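PDB 5SUV: holo-[acyl-carrier-protein] synthase from Neisseria meningitidis FAM18, which belongs to the 4'-phosphopantetheinyl transferase superfamily and binds coenzyme A in pockets shared between the subunits of a three-chain assembly. Local coordinates for residues 51-56 with 77-82; 58-63 with 89-94. All blocks are in the same frame, centred on the assembly; numbering follows the deposited sequence.

Contact 1 of 2, residues 51-56 with 77-82. With COA (coenzyme A), chain F.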
ATOM      1  N   ALA A  51     -14.285   9.912   1.881  1.00 36.91           N
ATOM      2  CA  ALA A  51     -13.068   9.306   2.407  1.00 38.74           C
ATOM      3  C   ALA A  51     -12.199   8.749   1.286  1.00 32.94           C
ATOM      4  O   ALA A  51     -10.984   8.950   1.273  1.00 31.74           O
ATOM      5  CB  ALA A  51     -13.424   8.204   3.408  1.00 42.60           C
ATOM      6  N   LYS A  52     -12.808   8.022   0.346  1.00 36.02           N
ATOM      7  CA  LYS A  52     -12.052   7.429  -0.756  1.00 36.00           C
ATOM      8  C   LYS A  52     -11.430   8.506  -1.637  1.00 37.71           C
ATOM      9  O   LYS A  52     -10.263   8.398  -2.038  1.00 34.15           O
ATOM     10  CB  LYS A  52     -12.960   6.528  -1.597  1.00 41.96           C
ATOM     11  CG  LYS A  52     -13.289   5.189  -0.920  1.00 47.99           C
ATOM     12  CD  LYS A  52     -14.077   4.257  -1.822  1.00 59.86           C
ATOM     13  CE  LYS A  52     -14.371   2.933  -1.111  1.00 71.97           C
ATOM     14  NZ  LYS A  52     -15.269   2.050  -1.899  1.00 91.27           N
ATOM     15  N   ARG A  53     -12.193   9.551  -1.947  1.00 40.23           N
ATOM     16  CA  ARG A  53     -11.646  10.638  -2.753  1.00 41.29           C
ATOM     17  C   ARG A  53     -10.507  11.334  -2.022  1.00 35.79           C
ATOM     18  O   ARG A  53      -9.453  11.597  -2.607  1.00 32.86           O
ATOM     19  CB  ARG A  53     -12.753  11.638  -3.120  1.00 39.83           C
ATOM     20  CG  ARG A  53     -13.916  11.066  -3.915  1.00 51.70           C
ATOM     21  CD  ARG A  53     -13.453  10.195  -5.056  1.00 52.51           C
ATOM     22  NE  ARG A  53     -14.489   9.966  -6.069  1.00 47.72           N
ATOM     23  CZ  ARG A  53     -15.479   9.085  -5.959  1.00 48.90           C
ATOM     24  NH1 ARG A  53     -15.607   8.342  -4.869  1.00 52.58           N
ATOM     25  NH2 ARG A  53     -16.347   8.946  -6.944  1.00 58.71           N
ATOM     26  N   PHE A  54     -10.688  11.613  -0.732  1.00 32.82           N
ATOM     27  CA  PHE A  54      -9.644  12.267   0.044  1.00 29.18           C
ATOM     28  C   PHE A  54      -8.373  11.426   0.058  1.00 29.32           C
ATOM     29  O   PHE A  54      -7.277  11.937  -0.192  1.00 26.86           O
ATOM     30  CB  PHE A  54     -10.157  12.536   1.462  1.00 31.06           C
ATOM     31  CG  PHE A  54      -9.258  13.393   2.294  1.00 32.94           C
ATOM     32  CD1 PHE A  54      -9.045  14.715   1.972  1.00 35.14           C
ATOM     33  CD2 PHE A  54      -8.628  12.873   3.413  1.00 35.92           C
ATOM     34  CE1 PHE A  54      -8.207  15.507   2.734  1.00 41.89           C
ATOM     35  CE2 PHE A  54      -7.791  13.662   4.180  1.00 41.86           C
ATOM     36  CZ  PHE A  54      -7.595  14.988   3.847  1.00 40.29           C
ATOM     37  N   ALA A  55      -8.500  10.121   0.322  1.00 31.49           N
ATOM     38  CA  ALA A  55      -7.306   9.278   0.350  1.00 25.56           C
ATOM     39  C   ALA A  55      -6.652   9.205  -1.026  1.00 24.73           C
ATOM     40  O   ALA A  55      -5.426   9.268  -1.143  1.00 24.60           O
ATOM     41  CB  ALA A  55      -7.638   7.867   0.832  1.00 27.83           C
ATOM     42  N   ALA A  56      -7.460   9.051  -2.075  1.00 26.83           N
ATOM     43  CA  ALA A  56      -6.911   8.906  -3.419  1.00 28.25           C
ATOM     44  C   ALA A  56      -6.207  10.184  -3.861  1.00 25.17           C
ATOM     45  O   ALA A  56      -5.142  10.134  -4.480  1.00 25.47           O
ATOM     46  CB  ALA A  56      -8.029   8.546  -4.397  1.00 28.99           C
ATOM     47  N   ILE A  77      -7.830  16.793  -9.152  1.00 28.37           N
ATOM     48  CA  ILE A  77      -7.596  15.351  -9.110  1.00 27.89           C
ATOM     49  C   ILE A  77      -8.954  14.678  -8.934  1.00 33.90           C
ATOM     50  O   ILE A  77      -9.504  14.659  -7.829  1.00 35.26           O
ATOM     51  CB  ILE A  77      -6.659  14.954  -7.970  1.00 26.22           C
ATOM     52  CG1 ILE A  77      -5.306  15.671  -8.043  1.00 24.91           C
ATOM     53  CG2 ILE A  77      -6.492  13.439  -7.962  1.00 29.29           C
ATOM     54  CD1 ILE A  77      -4.592  15.668  -6.699  1.00 23.44           C
ATOM     55  N   GLY A  78      -9.480  14.090 -10.007  1.00 34.36           N
ATOM     56  CA  GLY A  78     -10.777  13.438  -9.988  1.00 32.74           C
ATOM     57  C   GLY A  78     -10.648  11.925 -10.023  1.00 32.76           C
ATOM     58  O   GLY A  78      -9.684  11.383 -10.562  1.00 31.65           O
ATOM     59  N   ILE A  79     -11.630  11.240  -9.440  1.00 38.37           N
ATOM     60  CA  ILE A  79     -11.684   9.783  -9.467  1.00 40.52           C
ATOM     61  C   ILE A  79     -12.915   9.358 -10.260  1.00 41.83           C
ATOM     62  O   ILE A  79     -14.034   9.805  -9.973  1.00 39.96           O
ATOM     63  CB  ILE A  79     -11.695   9.180  -8.044  1.00 34.97           C
ATOM     64  CG1 ILE A  79     -10.330   9.347  -7.372  1.00 33.29           C
ATOM     65  CG2 ILE A  79     -12.013   7.706  -8.091  1.00 37.41           C
ATOM     66  CD1 ILE A  79     -10.047  10.726  -6.818  1.00 39.17           C
ATOM     67  N   GLY A  80     -12.697   8.521 -11.275  1.00 38.47           N
ATOM     68  CA  GLY A  80     -13.756   7.818 -11.973  1.00 40.00           C
ATOM     69  C   GLY A  80     -13.556   6.319 -11.910  1.00 41.31           C
ATOM     70  O   GLY A  80     -12.685   5.850 -11.174  1.00 38.47           O
ATOM     71  N   HIS A  81     -14.337   5.552 -12.671  1.00 42.58           N
ATOM     72  CA  HIS A  81     -14.186   4.102 -12.706  1.00 45.37           C
ATOM     73  C   HIS A  81     -14.427   3.614 -14.126  1.00 53.11           C
ATOM     74  O   HIS A  81     -15.259   4.166 -14.848  1.00 61.38           O
ATOM     75  CB  HIS A  81     -15.167   3.401 -11.752  1.00 51.37           C
ATOM     76  CG  HIS A  81     -15.051   3.838 -10.324  1.00 56.73           C
ATOM     77  ND1 HIS A  81     -15.599   5.014  -9.858  1.00 54.80           N
ATOM     78  CD2 HIS A  81     -14.465   3.246  -9.257  1.00 58.61           C
ATOM     79  CE1 HIS A  81     -15.346   5.134  -8.566  1.00 62.10           C
ATOM     80  NE2 HIS A  81     -14.661   4.073  -8.177  1.00 64.85           N
ATOM     81  N   ASP A  82     -13.709   2.564 -14.522  1.00 49.45           N
ATOM     82  CA  ASP A  82     -13.908   1.990 -15.848  1.00 59.75           C
ATOM     83  C   ASP A  82     -15.097   1.030 -15.822  1.00 67.79           C
ATOM     84  O   ASP A  82     -15.791   0.882 -14.812  1.00 62.43           O
ATOM     85  CB  ASP A  82     -12.636   1.303 -16.344  1.00 55.43           C
ATOM     86  CG  ASP A  82     -12.347  -0.015 -15.626  1.00 52.47           C
ATOM     87  OD1 ASP A  82     -13.158  -0.447 -14.774  1.00 54.46           O
ATOM     88  OD2 ASP A  82     -11.300  -0.631 -15.937  1.00 49.41           O
TER
HETATM   89  N1A COA F1000     -10.548  -3.692 -10.509  1.00 48.17           N
HETATM   90  C2A COA F1000      -9.851  -2.993  -9.604  1.00 39.30           C
HETATM   91  N3A COA F1000     -10.313  -2.413  -8.531  1.00 56.54           N
HETATM   92  C4A COA F1000     -11.705  -2.544  -8.329  1.00 59.49           C
HETATM   93  C5A COA F1000     -12.586  -3.237  -9.211  1.00 53.63           C
HETATM   94  C6A COA F1000     -11.927  -3.798 -10.296  1.00 49.43           C
HETATM   95  N6A COA F1000     -12.627  -4.471 -11.176  1.00 46.22           N
HETATM   96  N7A COA F1000     -13.784  -3.227  -8.811  1.00 52.26           N
HETATM   97  C8A COA F1000     -13.722  -2.527  -7.711  1.00 54.45           C
HETATM   98  N9A COA F1000     -12.491  -2.099  -7.373  1.00 53.20           N
HETATM   99  C1B COA F1000     -12.127  -1.313  -6.255  1.00 63.29           C
HETATM  100  C2B COA F1000     -12.967   0.063  -6.229  1.00 76.52           C
HETATM  101  O2B COA F1000     -12.182   1.176  -6.016  1.00 70.54           O
HETATM  102  C3B COA F1000     -13.818  -0.215  -4.993  1.00 80.21           C
HETATM  103  O3B COA F1000     -14.110   0.876  -4.278  1.00 75.68           O
HETATM  104  P3B COA F1000     -14.913   2.169  -5.210  1.00 53.58           P
HETATM  105  O7A COA F1000     -15.513   2.733  -4.078  1.00 58.37           O
HETATM  106  O8A COA F1000     -13.773   2.897  -5.797  1.00 58.28           O
HETATM  107  O9A COA F1000     -15.705   1.349  -6.134  1.00 56.57           O
HETATM  108  C4B COA F1000     -12.813  -1.102  -4.225  1.00 71.94           C
HETATM  109  O4B COA F1000     -12.436  -2.036  -5.163  1.00 58.24           O
HETATM  110  C5B COA F1000     -13.430  -1.773  -3.046  1.00 84.54           C
HETATM  111  O5B COA F1000     -12.352  -2.391  -2.337  1.00 90.78           O
HETATM  112  P1A COA F1000     -12.811  -3.547  -1.361  1.00 94.17           P
HETATM  113  O1A COA F1000     -13.789  -3.057  -0.361  1.00 92.82           O
HETATM  114  O2A COA F1000     -11.616  -4.370  -1.040  1.00 93.52           O
HETATM  115  O3A COA F1000     -13.799  -4.397  -2.338  1.00110.37           O
HETATM  116  P2A COA F1000     -14.471  -5.623  -1.707  1.00 91.08           P
HETATM  117  O4A COA F1000     -13.573  -6.407  -0.923  1.00104.17           O
HETATM  118  O5A COA F1000     -15.877  -5.385  -1.199  1.00 76.67           O
HETATM  119  O6A COA F1000     -14.697  -6.517  -3.071  1.00 92.39           O
HETATM  120  CBP COA F1000     -13.611  -7.319  -4.984  1.00 68.43           C
HETATM  121  CCP COA F1000     -13.459  -6.797  -3.597  1.00 80.92           C
HETATM  122  CDP COA F1000     -13.810  -6.167  -5.830  1.00 52.76           C
HETATM  123  CEP COA F1000     -12.340  -7.991  -5.428  1.00 66.85           C
HETATM  124  CAP COA F1000     -14.788  -8.331  -5.150  1.00 78.91           C
HETATM  125  OAP COA F1000     -14.827  -8.852  -6.422  1.00 61.41           O
HETATM  126  C9P COA F1000     -14.707  -9.564  -4.229  1.00 99.87           C
HETATM  127  O9P COA F1000     -13.979 -10.489  -4.556  1.00115.34           O
HETATM  128  N8P COA F1000     -15.528  -9.620  -3.062  1.00 90.56           N
HETATM  129  C7P COA F1000     -15.507 -10.786  -2.110  1.00 78.38           C
HETATM  130  C6P COA F1000     -15.219 -12.106  -2.797  1.00 76.77           C
HETATM  131  C5P COA F1000     -16.050 -13.224  -2.188  1.00 75.40           C
HETATM  132  O5P COA F1000     -16.597 -14.023  -2.873  1.00 72.71           O
HETATM  133  N4P COA F1000     -16.153 -13.332  -0.804  1.00 75.33           N
HETATM  134  C3P COA F1000     -16.961 -14.406  -0.225  1.00 69.23           C
HETATM  135  C2P COA F1000     -16.156 -15.653   0.028  1.00 68.62           C
HETATM  136  S1P COA F1000     -16.513 -16.969  -1.211  1.00 81.56           S
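R53 of helix 46-63 lies against I79 of strand 77-81, laying its CD, its NE and one guanidinium face along the aliphatic side chain. The arginine chain bends at chi2 (-46°), which carries CD and NE over the branch point of I79: R53 NE sits 3.5 Å from I79 CB, while I79 CG2 lies over one face of the guanidinium. One turn further along the helix, A56 CB touches I79 CD1 at 3.8 Å, so the isoleucine wedges between R53 and A56. The central turns of the helix thereby pack on the first strand of the 77-81/87-91 hairpin, on a side that L109 of strand 106-114 also lines. E36 accepts from I79 N.

No hydrogen bond joins the segments directly; polar side chains of both turn to coenzyme A. H81 NE2 donates to phosphate oxygen O8A of the ligand at 2.8 Å, with an N-H...O angle of 157°. A bond from K52 NZ to O3B is doubtful, because the modelled place of this amine is less sure. K62 of the second subunit binds this coenzyme A too.

Beside the wedge, then, the in-plane N-H of H81 fixes the rotation of its ring toward the ligand phosphate.

Contact 2 of 2, residues 58-63 with 89-94. With COA (coenzyme A), chain D.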
ATOM      1  N   GLU A  58      -4.874  12.482  -1.849  1.00 27.39           N
ATOM      2  CA  GLU A  58      -3.653  12.650  -1.082  1.00 26.37           C
ATOM      3  C   GLU A  58      -2.565  11.701  -1.574  1.00 21.45           C
ATOM      4  O   GLU A  58      -1.400  12.098  -1.678  1.00 20.54           O
ATOM      5  CB  GLU A  58      -3.931  12.452   0.409  1.00 25.57           C
ATOM      6  CG  GLU A  58      -4.758  13.565   1.018  1.00 31.26           C
ATOM      7  CD  GLU A  58      -4.604  13.662   2.526  1.00 34.95           C
ATOM      8  OE1 GLU A  58      -4.564  14.797   3.055  1.00 37.12           O
ATOM      9  OE2 GLU A  58      -4.527  12.602   3.185  1.00 28.75           O
ATOM     10  N   ALA A  59      -2.917  10.445  -1.883  1.00 24.94           N
ATOM     11  CA  ALA A  59      -1.905   9.519  -2.374  1.00 22.62           C
ATOM     12  C   ALA A  59      -1.399   9.967  -3.733  1.00 24.91           C
ATOM     13  O   ALA A  59      -0.207   9.846  -4.026  1.00 18.54           O
ATOM     14  CB  ALA A  59      -2.446   8.098  -2.458  1.00 23.36           C
ATOM     15  N   PHE A  60      -2.293  10.493  -4.580  1.00 24.15           N
ATOM     16  CA  PHE A  60      -1.851  11.051  -5.852  1.00 20.59           C
ATOM     17  C   PHE A  60      -0.808  12.143  -5.629  1.00 18.92           C
ATOM     18  O   PHE A  60       0.265  12.143  -6.245  1.00 18.19           O
ATOM     19  CB  PHE A  60      -3.052  11.599  -6.631  1.00 21.47           C
ATOM     20  CG  PHE A  60      -2.674  12.210  -7.966  1.00 21.61           C
ATOM     21  CD1 PHE A  60      -2.205  13.510  -8.040  1.00 21.19           C
ATOM     22  CD2 PHE A  60      -2.780  11.472  -9.129  1.00 23.80           C
ATOM     23  CE1 PHE A  60      -1.854  14.076  -9.261  1.00 22.72           C
ATOM     24  CE2 PHE A  60      -2.429  12.023 -10.353  1.00 22.61           C
ATOM     25  CZ  PHE A  60      -1.959  13.326 -10.412  1.00 22.12           C
ATOM     26  N   ALA A  61      -1.117  13.103  -4.757  1.00 19.43           N
ATOM     27  CA  ALA A  61      -0.233  14.246  -4.571  1.00 25.58           C
ATOM     28  C   ALA A  61       1.134  13.806  -4.038  1.00 19.55           C
ATOM     29  O   ALA A  61       2.168  14.407  -4.351  1.00 19.95           O
ATOM     30  CB  ALA A  61      -0.924  15.245  -3.647  1.00 22.45           C
ATOM     31  N   LYS A  62       1.162  12.717  -3.281  1.00 16.79           N
ATOM     32  CA  LYS A  62       2.429  12.161  -2.845  1.00 17.37           C
ATOM     33  C   LYS A  62       3.154  11.462  -3.987  1.00 15.37           C
ATOM     34  O   LYS A  62       4.378  11.545  -4.098  1.00 17.38           O
ATOM     35  CB  LYS A  62       2.184  11.184  -1.712  1.00 19.07           C
ATOM     36  CG  LYS A  62       1.682  11.813  -0.428  1.00 22.22           C
ATOM     37  CD  LYS A  62       1.484  10.745   0.614  1.00 24.91           C
ATOM     38  CE  LYS A  62       0.815  11.307   1.821  1.00 25.59           C
ATOM     39  NZ  LYS A  62       0.441  10.250   2.767  1.00 23.83           N
ATOM     40  N   ALA A  63       2.416  10.716  -4.805  1.00 17.23           N
ATOM     41  CA  ALA A  63       3.040   9.955  -5.877  1.00 19.01           C
ATOM     42  C   ALA A  63       3.696  10.852  -6.918  1.00 20.29           C
ATOM     43  O   ALA A  63       4.599  10.405  -7.625  1.00 19.29           O
ATOM     44  CB  ALA A  63       1.997   9.062  -6.553  1.00 17.08           C
ATOM     45  N   PHE A  89      -7.971   7.875 -12.377  1.00 36.28           N
ATOM     46  CA  PHE A  89      -7.934   9.328 -12.233  1.00 32.10           C
ATOM     47  C   PHE A  89      -8.370  10.028 -13.510  1.00 32.21           C
ATOM     48  O   PHE A  89      -8.097   9.551 -14.615  1.00 33.14           O
ATOM     49  CB  PHE A  89      -6.524   9.802 -11.879  1.00 28.54           C
ATOM     50  CG  PHE A  89      -6.081   9.437 -10.500  1.00 27.16           C
ATOM     51  CD1 PHE A  89      -6.673  10.020  -9.395  1.00 27.13           C
ATOM     52  CD2 PHE A  89      -5.056   8.526 -10.309  1.00 26.04           C
ATOM     53  CE1 PHE A  89      -6.252   9.692  -8.122  1.00 27.01           C
ATOM     54  CE2 PHE A  89      -4.627   8.193  -9.030  1.00 24.89           C
ATOM     55  CZ  PHE A  89      -5.216   8.779  -7.946  1.00 24.81           C
ATOM     56  N   PHE A  90      -9.036  11.169 -13.346  1.00 33.13           N
ATOM     57  CA  PHE A  90      -9.201  12.148 -14.415  1.00 33.43           C
ATOM     58  C   PHE A  90      -8.743  13.493 -13.867  1.00 34.32           C
ATOM     59  O   PHE A  90      -8.667  13.691 -12.651  1.00 32.51           O
ATOM     60  CB  PHE A  90     -10.646  12.184 -14.938  1.00 35.91           C
ATOM     61  CG  PHE A  90     -11.626  12.820 -14.002  1.00 36.55           C
ATOM     62  CD1 PHE A  90     -11.801  14.194 -13.998  1.00 38.90           C
ATOM     63  CD2 PHE A  90     -12.404  12.045 -13.155  1.00 39.09           C
ATOM     64  CE1 PHE A  90     -12.710  14.783 -13.150  1.00 40.06           C
ATOM     65  CE2 PHE A  90     -13.328  12.634 -12.309  1.00 38.54           C
ATOM     66  CZ  PHE A  90     -13.471  14.001 -12.299  1.00 39.43           C
ATOM     67  N   TYR A  91      -8.357  14.402 -14.764  1.00 32.21           N
ATOM     68  CA  TYR A  91      -7.606  15.574 -14.356  1.00 30.87           C
ATOM     69  C   TYR A  91      -8.244  16.844 -14.884  1.00 32.06           C
ATOM     70  O   TYR A  91      -8.785  16.874 -15.993  1.00 33.60           O
ATOM     71  CB  TYR A  91      -6.160  15.510 -14.855  1.00 29.46           C
ATOM     72  CG  TYR A  91      -5.501  14.227 -14.514  1.00 28.51           C
ATOM     73  CD1 TYR A  91      -5.271  13.902 -13.194  1.00 28.95           C
ATOM     74  CD2 TYR A  91      -5.103  13.338 -15.495  1.00 28.95           C
ATOM     75  CE1 TYR A  91      -4.670  12.719 -12.854  1.00 27.50           C
ATOM     76  CE2 TYR A  91      -4.474  12.141 -15.154  1.00 28.17           C
ATOM     77  CZ  TYR A  91      -4.277  11.842 -13.841  1.00 26.93           C
ATOM     78  OH  TYR A  91      -3.657  10.656 -13.485  1.00 26.23           O
ATOM     79  N   GLY A  92      -8.160  17.889 -14.068  1.00 31.46           N
ATOM     80  CA  GLY A  92      -8.444  19.231 -14.529  1.00 32.29           C
ATOM     81  C   GLY A  92      -7.367  19.630 -15.516  1.00 31.65           C
ATOM     82  O   GLY A  92      -6.244  19.128 -15.474  1.00 30.21           O
ATOM     83  N   PRO A  93      -7.693  20.533 -16.438  1.00 32.86           N
ATOM     84  CA  PRO A  93      -6.776  20.784 -17.563  1.00 32.65           C
ATOM     85  C   PRO A  93      -5.389  21.239 -17.133  1.00 30.85           C
ATOM     86  O   PRO A  93      -4.390  20.866 -17.767  1.00 30.23           O
ATOM     87  CB  PRO A  93      -7.526  21.850 -18.389  1.00 34.40           C
ATOM     88  CG  PRO A  93      -8.527  22.436 -17.459  1.00 35.05           C
ATOM     89  CD  PRO A  93      -8.907  21.356 -16.493  1.00 34.59           C
ATOM     90  N   ALA A  94      -5.278  22.029 -16.072  1.00 30.15           N
ATOM     91  CA  ALA A  94      -3.958  22.497 -15.680  1.00 28.66           C
ATOM     92  C   ALA A  94      -3.098  21.343 -15.189  1.00 27.38           C
ATOM     93  O   ALA A  94      -1.876  21.345 -15.370  1.00 26.18           O
ATOM     94  CB  ALA A  94      -4.069  23.545 -14.593  1.00 30.37           C
TER
HETATM   95  N1A COA D 201       5.734  14.233  -1.809  1.00 23.66           N
HETATM   96  C2A COA D 201       5.473  13.001  -1.316  1.00 24.54           C
HETATM   97  N3A COA D 201       5.208  12.689  -0.053  1.00 22.20           N
HETATM   98  C4A COA D 201       5.217  13.759   0.818  1.00 24.46           C
HETATM   99  C5A COA D 201       5.479  15.123   0.467  1.00 25.72           C
HETATM  100  C6A COA D 201       5.736  15.271  -0.916  1.00 22.15           C
HETATM  101  N6A COA D 201       6.014  16.427  -1.391  1.00 25.39           N
HETATM  102  N7A COA D 201       5.427  15.922   1.503  1.00 26.20           N
HETATM  103  C8A COA D 201       5.139  15.089   2.478  1.00 26.70           C
HETATM  104  N9A COA D 201       4.998  13.795   2.112  1.00 29.68           N
HETATM  105  C1B COA D 201       4.725  12.594   2.947  1.00 29.36           C
HETATM  106  C2B COA D 201       5.829  12.497   4.097  1.00 32.53           C
HETATM  107  O2B COA D 201       6.365  11.241   4.174  1.00 26.53           O
HETATM  108  C3B COA D 201       4.914  12.829   5.324  1.00 31.83           C
HETATM  109  O3B COA D 201       5.261  12.216   6.428  1.00 32.26           O
HETATM  110  P3B COA D 201       6.847  12.585   7.119  1.00 28.46           P
HETATM  111  O7A COA D 201       6.983  13.946   6.958  1.00 26.03           O
HETATM  112  O8A COA D 201       7.779  11.770   6.277  1.00 27.20           O
HETATM  113  O9A COA D 201       6.628  12.136   8.474  1.00 27.91           O
HETATM  114  C4B COA D 201       3.611  12.194   4.814  1.00 35.06           C
HETATM  115  O4B COA D 201       3.484  12.662   3.525  1.00 28.39           O
HETATM  116  C5B COA D 201       2.363  12.543   5.629  1.00 42.61           C
HETATM  117  O5B COA D 201       1.318  11.803   5.119  1.00 39.90           O
HETATM  118  P1A COA D 201      -0.003  11.802   6.034  1.00 36.18           P
HETATM  119  O1A COA D 201       0.301  11.314   7.313  1.00 43.37           O
HETATM  120  O2A COA D 201      -1.079  11.242   5.159  1.00 50.83           O
HETATM  121  O3A COA D 201      -0.097  13.440   6.291  1.00 52.16           O
HETATM  122  P2A COA D 201      -1.262  14.321   5.693  1.00 48.06           P
HETATM  123  O4A COA D 201      -1.020  15.592   6.240  1.00 47.76           O
HETATM  124  O5A COA D 201      -2.572  13.590   5.746  1.00 74.13           O
HETATM  125  O6A COA D 201      -0.998  14.502   4.010  1.00 58.93           O
HETATM  126  CBP COA D 201       0.101  15.845   2.392  1.00 71.83           C
HETATM  127  CCP COA D 201       0.168  15.066   3.749  1.00 70.76           C
HETATM  128  CDP COA D 201       1.377  15.602   1.663  1.00 69.48           C
HETATM  129  CEP COA D 201      -1.047  15.470   1.492  1.00 65.34           C
HETATM  130  CAP COA D 201      -0.012  17.276   2.753  1.00 81.90           C
HETATM  131  OAP COA D 201       1.141  17.684   3.409  1.00 87.32           O
HETATM  132  C9P COA D 201      -0.200  18.182   1.575  1.00 81.74           C
HETATM  133  O9P COA D 201       0.684  18.364   0.814  1.00 66.54           O
HETATM  134  N8P COA D 201      -1.401  18.836   1.406  1.00 78.36           N
HETATM  135  C7P COA D 201      -2.506  18.679   2.309  1.00 74.54           C
HETATM  136  C6P COA D 201      -3.061  20.079   2.619  1.00 78.25           C
HETATM  137  C5P COA D 201      -4.537  19.961   2.726  1.00 97.72           C
HETATM  138  O5P COA D 201      -5.276  20.345   1.873  1.00115.72           O
HETATM  139  N4P COA D 201      -5.053  19.385   3.875  1.00 89.77           N
HETATM  140  C3P COA D 201      -6.502  19.198   3.993  1.00 78.42           C
HETATM  141  C2P COA D 201      -7.250  20.502   3.949  1.00 76.48           C
HETATM  142  S1P COA D 201      -8.983  20.096   3.864  1.00 73.88           S
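F60, on the last turns of helix 46-63, drives its ring into F89 and Y91 of strand 87-91, and these three residues form an aromatic cluster. F60 has the most surface buried here. Its CG stands anti to the backbone N (chi1 180°), which sends the ring out from the helix to the strand.

Against F89 the pair is T-shaped: the edge of F60 is directed at the face of F89, with ring centroids 5.0 Å apart and planes at 68°. F60 CD2 sits over the centre of the F89 ring and comes within 3.8 Å of F89 CE2. F60 CB adds to the grip, lying 3.8 Å from F89 CZ. V107, L109 and V122 of the three-stranded sheet also touch F89.

Y91 meets the next carbons round the F60 ring, CE2 and CZ, obliquely, neither stacked nor edge-to-face, the planes making 47°. Y91 CE1 approaches F60 CE2 at 3.4 Å, a snug fit, and Y91 OH lies 3.6 Å from the same F60 carbon.

The same helical turns also serve coenzyme A. K62, its chain extended, brings NZ within 3.0 Å of both O5B and O2A of the ligand; with T8 O and M111 O of the third subunit, four oxygens surround NZ and must share its hydrogens. That subunit contributes H81 to the same site.

Across the contact itself no hydrogen bond forms, and the contact is apolar: one T-shaped pair, one oblique pair, and F60 CB against F89. The chemistry therefore divides by side chain: F60 fills the apolar gap between the helix, strand 87-91 and helix 93-102, where L95 and L99 touch it, while the amine of K62 binds the ligand.

From the N terminus, the chain passes through strand 3-12 and three helices before entering helix 46-63, which supplies the first segment of both contacts. Contact 1 closes the loop from its middle turns to strand 77-81; contact 2 closes a longer-reaching one, from its last turns to strand 87-91. The segments alternate, so the two loops cross rather than nest. They meet where the two strands pair antiparallel: G78 N lies 2.8 Å from F90 O, a probable hydrogen bond, and I77 packs on F60. Together they tie one long helix to both strands of this hairpin, with each contact beside a different coenzyme A.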